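PDB 3S9V: abietadiene synthase, chloroplastic from Abies grandis, which is an all-helical enzyme of the plant terpene synthase family, in which a metal-binding domain is joined to an N-terminal terpene synthase domain. Local coordinates for residues I477-W489 / E502-F516. Residues are numbered along the deposited sequence; the frame is centred on the assembly and turned at random.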
loop_
_atom_site.group_PDB
_atom_site.type_symbol
_atom_site.label_atom_id
_atom_site.label_comp_id
_atom_site.label_asym_id
_atom_site.label_seq_id
_atom_site.Cartn_x
_atom_site.Cartn_y
_atom_site.Cartn_z
ATOM N N ILE A 477 -23.595 -8.452 4.441
ATOM C CA ILE A 477 -24.339 -8.528 3.191
ATOM C C ILE A 477 -23.868 -9.732 2.366
ATOM O O ILE A 477 -24.672 -10.397 1.712
ATOM C CB ILE A 477 -24.141 -7.239 2.371
ATOM C CG1 ILE A 477 -24.818 -6.064 3.089
ATOM C CG2 ILE A 477 -24.670 -7.430 0.962
ATOM C CD1 ILE A 477 -24.584 -4.713 2.428
ATOM N N HIS A 478 -22.565 -10.006 2.414
ATOM C CA HIS A 478 -21.964 -11.126 1.687
ATOM C C HIS A 478 -22.416 -12.486 2.215
ATOM O O HIS A 478 -22.565 -13.430 1.444
ATOM C CB HIS A 478 -20.427 -11.037 1.735
ATOM C CG HIS A 478 -19.849 -9.985 0.833
ATOM N ND1 HIS A 478 -18.505 -9.685 0.803
ATOM C CD2 HIS A 478 -20.433 -9.171 -0.081
ATOM C CE1 HIS A 478 -18.286 -8.734 -0.087
ATOM N NE2 HIS A 478 -19.439 -8.404 -0.639
ATOM N N GLN A 479 -22.626 -12.588 3.525
ATOM C CA GLN A 479 -23.074 -13.837 4.136
ATOM C C GLN A 479 -24.490 -14.168 3.685
ATOM O O GLN A 479 -24.857 -15.336 3.567
ATOM C CB GLN A 479 -23.025 -13.727 5.655
ATOM C CG GLN A 479 -21.629 -13.474 6.166
ATOM C CD GLN A 479 -21.587 -13.236 7.648
ATOM O OE1 GLN A 479 -22.383 -12.470 8.182
ATOM N NE2 GLN A 479 -20.644 -13.881 8.326
ATOM N N THR A 480 -25.282 -13.134 3.440
ATOM C CA THR A 480 -26.649 -13.314 2.971
ATOM C C THR A 480 -26.577 -13.854 1.545
ATOM O O THR A 480 -27.119 -14.920 1.245
ATOM C CB THR A 480 -27.411 -11.974 2.960
ATOM O OG1 THR A 480 -27.541 -11.491 4.301
ATOM C CG2 THR A 480 -28.789 -12.141 2.347
ATOM N N GLU A 481 -25.893 -13.113 0.675
ATOM C CA GLU A 481 -25.741 -13.512 -0.722
ATOM C C GLU A 481 -25.269 -14.959 -0.856
ATOM O O GLU A 481 -25.746 -15.713 -1.716
ATOM C CB GLU A 481 -24.743 -12.591 -1.426
ATOM C CG GLU A 481 -25.195 -11.136 -1.506
ATOM C CD GLU A 481 -24.192 -10.231 -2.219
ATOM O OE1 GLU A 481 -24.472 -9.019 -2.342
ATOM O OE2 GLU A 481 -23.129 -10.724 -2.655
ATOM N N LEU A 482 -24.326 -15.338 -0.001
ATOM C CA LEU A 482 -23.777 -16.684 -0.021
ATOM C C LEU A 482 -24.876 -17.714 0.212
ATOM O O LEU A 482 -24.914 -18.758 -0.444
ATOM C CB LEU A 482 -22.693 -16.829 1.048
ATOM C CG LEU A 482 -22.054 -18.214 1.111
ATOM C CD1 LEU A 482 -21.425 -18.528 -0.231
ATOM C CD2 LEU A 482 -21.021 -18.269 2.223
ATOM N N GLN A 483 -25.764 -17.412 1.153
ATOM C CA GLN A 483 -26.870 -18.303 1.468
ATOM C C GLN A 483 -27.733 -18.505 0.236
ATOM O O GLN A 483 -28.046 -19.640 -0.137
ATOM C CB GLN A 483 -27.727 -17.728 2.601
ATOM C CG GLN A 483 -27.059 -17.747 3.961
ATOM C CD GLN A 483 -26.588 -19.132 4.356
ATOM O OE1 GLN A 483 -25.658 -19.680 3.760
ATOM N NE2 GLN A 483 -27.236 -19.713 5.362
ATOM N N ASP A 484 -28.104 -17.402 -0.403
ATOM C CA ASP A 484 -28.942 -17.472 -1.584
ATOM C C ASP A 484 -28.278 -18.138 -2.788
ATOM O O ASP A 484 -28.945 -18.424 -3.781
ATOM C CB ASP A 484 -29.449 -16.076 -1.948
ATOM C CG ASP A 484 -30.402 -15.520 -0.900
ATOM O OD1 ASP A 484 -31.412 -16.194 -0.592
ATOM O OD2 ASP A 484 -30.142 -14.415 -0.382
ATOM N N LEU A 485 -26.973 -18.383 -2.711
ATOM C CA LEU A 485 -26.286 -19.063 -3.806
ATOM C C LEU A 485 -26.275 -20.544 -3.482
ATOM O O LEU A 485 -26.308 -21.392 -4.372
ATOM C CB LEU A 485 -24.846 -18.562 -3.971
ATOM C CG LEU A 485 -24.685 -17.295 -4.809
ATOM C CD1 LEU A 485 -23.255 -16.851 -4.758
ATOM C CD2 LEU A 485 -25.114 -17.558 -6.248
ATOM N N ARG A 486 -26.228 -20.844 -2.192
ATOM C CA ARG A 486 -26.223 -22.220 -1.736
ATOM C C ARG A 486 -27.595 -22.847 -1.948
ATOM O O ARG A 486 -27.706 -24.058 -2.111
ATOM C CB ARG A 486 -25.840 -22.286 -0.262
ATOM C CG ARG A 486 -24.358 -22.143 0.002
ATOM C CD ARG A 486 -24.105 -22.015 1.492
ATOM N NE ARG A 486 -22.683 -21.995 1.814
ATOM C CZ ARG A 486 -22.194 -21.678 3.008
ATOM N NH1 ARG A 486 -23.015 -21.351 3.999
ATOM N NH2 ARG A 486 -20.884 -21.691 3.217
ATOM N N ARG A 487 -28.639 -22.022 -1.941
ATOM C CA ARG A 487 -29.992 -22.529 -2.158
ATOM C C ARG A 487 -30.216 -22.742 -3.649
ATOM O O ARG A 487 -30.997 -23.603 -4.049
ATOM C CB ARG A 487 -31.038 -21.559 -1.607
ATOM C CG ARG A 487 -30.984 -21.410 -0.104
ATOM C CD ARG A 487 -32.160 -20.610 0.434
ATOM N NE ARG A 487 -32.007 -20.368 1.865
ATOM C CZ ARG A 487 -31.131 -19.514 2.384
ATOM N NH1 ARG A 487 -30.337 -18.816 1.585
ATOM N NH2 ARG A 487 -31.033 -19.373 3.700
ATOM N N TRP A 488 -29.526 -21.950 -4.464
ATOM C CA TRP A 488 -29.622 -22.063 -5.913
ATOM C C TRP A 488 -28.991 -23.392 -6.306
ATOM O O TRP A 488 -29.507 -24.110 -7.158
ATOM C CB TRP A 488 -28.875 -20.909 -6.588
ATOM C CG TRP A 488 -28.447 -21.202 -8.006
ATOM C CD1 TRP A 488 -29.242 -21.228 -9.120
ATOM C CD2 TRP A 488 -27.135 -21.591 -8.440
ATOM N NE1 TRP A 488 -28.507 -21.615 -10.218
ATOM C CE2 TRP A 488 -27.212 -21.846 -9.829
ATOM C CE3 TRP A 488 -25.902 -21.752 -7.790
ATOM C CZ2 TRP A 488 -26.101 -22.257 -10.578
ATOM C CZ3 TRP A 488 -24.794 -22.160 -8.537
ATOM C CH2 TRP A 488 -24.905 -22.408 -9.916
ATOM N N TRP A 489 -27.874 -23.720 -5.671
ATOM C CA TRP A 489 -27.186 -24.965 -5.969
ATOM C C TRP A 489 -28.032 -26.191 -5.639
ATOM O O TRP A 489 -28.033 -27.167 -6.388
ATOM C CB TRP A 489 -25.863 -25.020 -5.212
ATOM C CG TRP A 489 -25.151 -26.327 -5.326
ATOM C CD1 TRP A 489 -25.346 -27.430 -4.552
ATOM C CD2 TRP A 489 -24.122 -26.668 -6.263
ATOM N NE1 TRP A 489 -24.499 -28.441 -4.944
ATOM C CE2 TRP A 489 -23.737 -28.000 -5.992
ATOM C CE3 TRP A 489 -23.485 -25.979 -7.303
ATOM C CZ2 TRP A 489 -22.742 -28.657 -6.725
ATOM C CZ3 TRP A 489 -22.497 -26.632 -8.031
ATOM C CH2 TRP A 489 -22.135 -27.958 -7.736
ATOM N N GLU A 502 -18.909 -30.097 -5.258
ATOM C CA GLU A 502 -19.592 -28.852 -4.918
ATOM C C GLU A 502 -18.638 -27.921 -4.166
ATOM O O GLU A 502 -17.847 -28.380 -3.337
ATOM C CB GLU A 502 -20.822 -29.165 -4.057
ATOM C CG GLU A 502 -21.630 -27.953 -3.618
ATOM C CD GLU A 502 -21.047 -27.243 -2.409
ATOM O OE1 GLU A 502 -21.569 -26.164 -2.056
ATOM O OE2 GLU A 502 -20.080 -27.761 -1.808
ATOM N N ARG A 503 -18.712 -26.622 -4.455
ATOM C CA ARG A 503 -17.844 -25.639 -3.805
ATOM C C ARG A 503 -18.270 -24.189 -4.040
ATOM O O ARG A 503 -17.455 -23.337 -4.407
ATOM C CB ARG A 503 -16.402 -25.839 -4.274
ATOM C CG ARG A 503 -16.266 -26.083 -5.764
ATOM C CD ARG A 503 -14.836 -26.456 -6.120
ATOM N NE ARG A 503 -14.748 -27.102 -7.426
ATOM C CZ ARG A 503 -13.662 -27.715 -7.883
ATOM N NH1 ARG A 503 -12.563 -27.766 -7.142
ATOM N NH2 ARG A 503 -13.677 -28.290 -9.078
ATOM N N VAL A 504 -19.549 -23.913 -3.805
ATOM C CA VAL A 504 -20.105 -22.576 -3.993
ATOM C C VAL A 504 -19.399 -21.520 -3.143
ATOM O O VAL A 504 -19.140 -20.417 -3.612
ATOM C CB VAL A 504 -21.617 -22.549 -3.657
ATOM C CG1 VAL A 504 -22.154 -21.128 -3.764
ATOM C CG2 VAL A 504 -22.371 -23.466 -4.603
ATOM N N THR A 505 -19.099 -21.865 -1.894
ATOM C CA THR A 505 -18.431 -20.948 -0.972
ATOM C C THR A 505 -17.067 -20.532 -1.496
ATOM O O THR A 505 -16.743 -19.349 -1.565
ATOM C CB THR A 505 -18.220 -21.597 0.409
ATOM O OG1 THR A 505 -19.485 -21.978 0.962
ATOM C CG2 THR A 505 -17.528 -20.627 1.348
ATOM N N GLU A 506 -16.269 -21.530 -1.843
ATOM C CA GLU A 506 -14.929 -21.321 -2.367
ATOM C C GLU A 506 -14.985 -20.437 -3.613
ATOM O O GLU A 506 -14.147 -19.557 -3.799
ATOM C CB GLU A 506 -14.326 -22.687 -2.689
ATOM C CG GLU A 506 -12.890 -22.716 -3.149
ATOM C CD GLU A 506 -12.389 -24.147 -3.269
ATOM O OE1 GLU A 506 -12.339 -24.841 -2.229
ATOM O OE2 GLU A 506 -12.060 -24.584 -4.395
ATOM N N ILE A 507 -15.992 -20.664 -4.450
ATOM C CA ILE A 507 -16.166 -19.895 -5.678
ATOM C C ILE A 507 -16.732 -18.498 -5.436
ATOM O O ILE A 507 -16.368 -17.544 -6.129
ATOM C CB ILE A 507 -17.087 -20.640 -6.665
ATOM C CG1 ILE A 507 -16.368 -21.875 -7.206
ATOM C CG2 ILE A 507 -17.500 -19.718 -7.806
ATOM C CD1 ILE A 507 -17.190 -22.673 -8.198
ATOM N N TYR A 508 -17.622 -18.372 -4.458
ATOM C CA TYR A 508 -18.225 -17.080 -4.149
ATOM C C TYR A 508 -17.192 -16.146 -3.522
ATOM O O TYR A 508 -17.299 -14.922 -3.619
ATOM C CB TYR A 508 -19.407 -17.250 -3.195
ATOM C CG TYR A 508 -19.998 -15.930 -2.773
ATOM C CD1 TYR A 508 -20.657 -15.119 -3.693
ATOM C CD2 TYR A 508 -19.839 -15.456 -1.470
ATOM C CE1 TYR A 508 -21.141 -13.866 -3.335
ATOM C CE2 TYR A 508 -20.313 -14.203 -1.099
ATOM C CZ TYR A 508 -20.960 -13.413 -2.039
ATOM O OH TYR A 508 -21.401 -12.156 -1.693
ATOM N N PHE A 509 -16.193 -16.734 -2.876
ATOM C CA PHE A 509 -15.136 -15.964 -2.240
ATOM C C PHE A 509 -14.441 -15.044 -3.237
ATOM O O PHE A 509 -14.159 -13.886 -2.936
ATOM C CB PHE A 509 -14.093 -16.902 -1.630
ATOM C CG PHE A 509 -12.737 -16.267 -1.453
ATOM C CD1 PHE A 509 -12.523 -15.307 -0.471
ATOM C CD2 PHE A 509 -11.682 -16.607 -2.292
ATOM C CE1 PHE A 509 -11.280 -14.699 -0.328
ATOM C CE2 PHE A 509 -10.428 -15.998 -2.157
ATOM C CZ PHE A 509 -10.230 -15.047 -1.175
ATOM N N SER A 510 -14.160 -15.580 -4.419
ATOM C CA SER A 510 -13.467 -14.834 -5.454
ATOM C C SER A 510 -14.017 -13.441 -5.726
ATOM O O SER A 510 -13.381 -12.448 -5.383
ATOM C CB SER A 510 -13.426 -15.648 -6.749
ATOM O OG SER A 510 -12.640 -16.812 -6.573
ATOM N N PRO A 511 -15.205 -13.337 -6.338
ATOM C CA PRO A 511 -15.699 -11.981 -6.589
ATOM C C PRO A 511 -15.922 -11.179 -5.306
ATOM O O PRO A 511 -15.744 -9.963 -5.287
ATOM C CB PRO A 511 -16.992 -12.226 -7.356
ATOM C CG PRO A 511 -17.494 -13.489 -6.741
ATOM C CD PRO A 511 -16.242 -14.338 -6.648
ATOM N N ALA A 512 -16.309 -11.863 -4.239
ATOM C CA ALA A 512 -16.560 -11.197 -2.970
ATOM C C ALA A 512 -15.298 -10.522 -2.444
ATOM O O ALA A 512 -15.363 -9.511 -1.766
ATOM C CB ALA A 512 -17.084 -12.208 -1.944
ATOM N N SER A 513 -14.147 -11.087 -2.769
ATOM C CA SER A 513 -12.887 -10.536 -2.307
ATOM C C SER A 513 -12.461 -9.255 -3.032
ATOM O O SER A 513 -11.665 -8.482 -2.485
ATOM C CB SER A 513 -11.777 -11.578 -2.447
ATOM O OG SER A 513 -11.302 -11.630 -3.785
ATOM N N PHE A 514 -12.970 -9.016 -4.245
ATOM C CA PHE A 514 -12.576 -7.809 -4.973
ATOM C C PHE A 514 -13.683 -6.844 -5.394
ATOM O O PHE A 514 -13.474 -5.636 -5.350
ATOM C CB PHE A 514 -11.664 -8.162 -6.170
ATOM C CG PHE A 514 -12.329 -8.983 -7.250
ATOM C CD1 PHE A 514 -13.115 -8.374 -8.226
ATOM C CD2 PHE A 514 -12.142 -10.362 -7.306
ATOM C CE1 PHE A 514 -13.708 -9.128 -9.253
ATOM C CE2 PHE A 514 -12.726 -11.128 -8.323
ATOM C CZ PHE A 514 -13.512 -10.508 -9.298
ATOM N N ILE A 515 -14.843 -7.344 -5.813
ATOM C CA ILE A 515 -15.958 -6.448 -6.173
ATOM C C ILE A 515 -17.000 -6.634 -5.085
ATOM O O ILE A 515 -18.103 -7.125 -5.311
ATOM C CB ILE A 515 -16.586 -6.770 -7.560
ATOM C CG1 ILE A 515 -16.901 -8.264 -7.680
ATOM C CG2 ILE A 515 -15.655 -6.306 -8.665
ATOM C CD1 ILE A 515 -17.787 -8.607 -8.876
ATOM N N PHE A 516 -16.604 -6.216 -3.893
ATOM C CA PHE A 516 -17.374 -6.324 -2.667
ATOM C C PHE A 516 -18.522 -5.343 -2.421
ATOM O O PHE A 516 -19.420 -5.647 -1.642
ATOM C CB PHE A 516 -16.394 -6.220 -1.510
ATOM C CG PHE A 516 -15.589 -4.949 -1.531
ATOM C CD1 PHE A 516 -16.039 -3.814 -0.875
ATOM C CD2 PHE A 516 -14.393 -4.880 -2.246
ATOM C CE1 PHE A 516 -15.315 -2.629 -0.928
ATOM C CE2 PHE A 516 -13.663 -3.699 -2.306
ATOM C CZ PHE A 516 -14.126 -2.573 -1.646
#
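V504 packs against L485 and W489 at the start of a helix–helix packing in the all-helical terpene synthase fold that sets helix 504-514 against the long helix 461-491. Their axes come within 10.1 Å and cross obliquely, with 136° between their N-to-C directions. Both methyls of V504 are used: CG1 rests 3.7 Å from L485 CB, while CG2 meets W489 around CB and CE3, approaching the indole obliquely. The preceding E502 is poorly ordered, and its modelled approach to the same indole is doubtful. One turn back along helix 461-491, R486 reaches T505 with its chain extended from CG to NE. Its NH2 donates to T505 OG1 at 2.7 Å, nearly in the guanidinium plane and fairly straight (162°), and NE adds a weak bond to the same oxygen. L482 CD2 lies against one face of this guanidinium, and R486 NH1 makes a weak hydrogen bond to Q483 OE1.

Y508 is the central knob, set among H478, E481, L482 and L485. With CG anti to its backbone N, the ring projects into helix 461-491, where L482 CD1 approaches Y508 CD2 at 3.7 Å and L485 CD1 presses close to Y508 CD1. Y508 OH donates to E481 OE2, but the modelled separation is implausibly short and its exact length doubtful; OE2 lies at the ring edge, with the carboxylate plane turned steeply to the ring. A salt bridge from R524 of helix 521-541 to the same oxygen would favour a charged carboxylate.

Beyond the kink at P511, A512 places CB over a face of the H478 imidazole in a CH-pi contact, 4.3 Å from the ring centroid. F516 lies past the helix, its phenyl ring directed away toward R431, a cation-pi partner. Its backbone nevertheless returns to the interface: H478 NE2 donates to F516 O at 2.9 Å, meeting a carbonyl lone pair from a direction tilted 24° out of the imidazole plane.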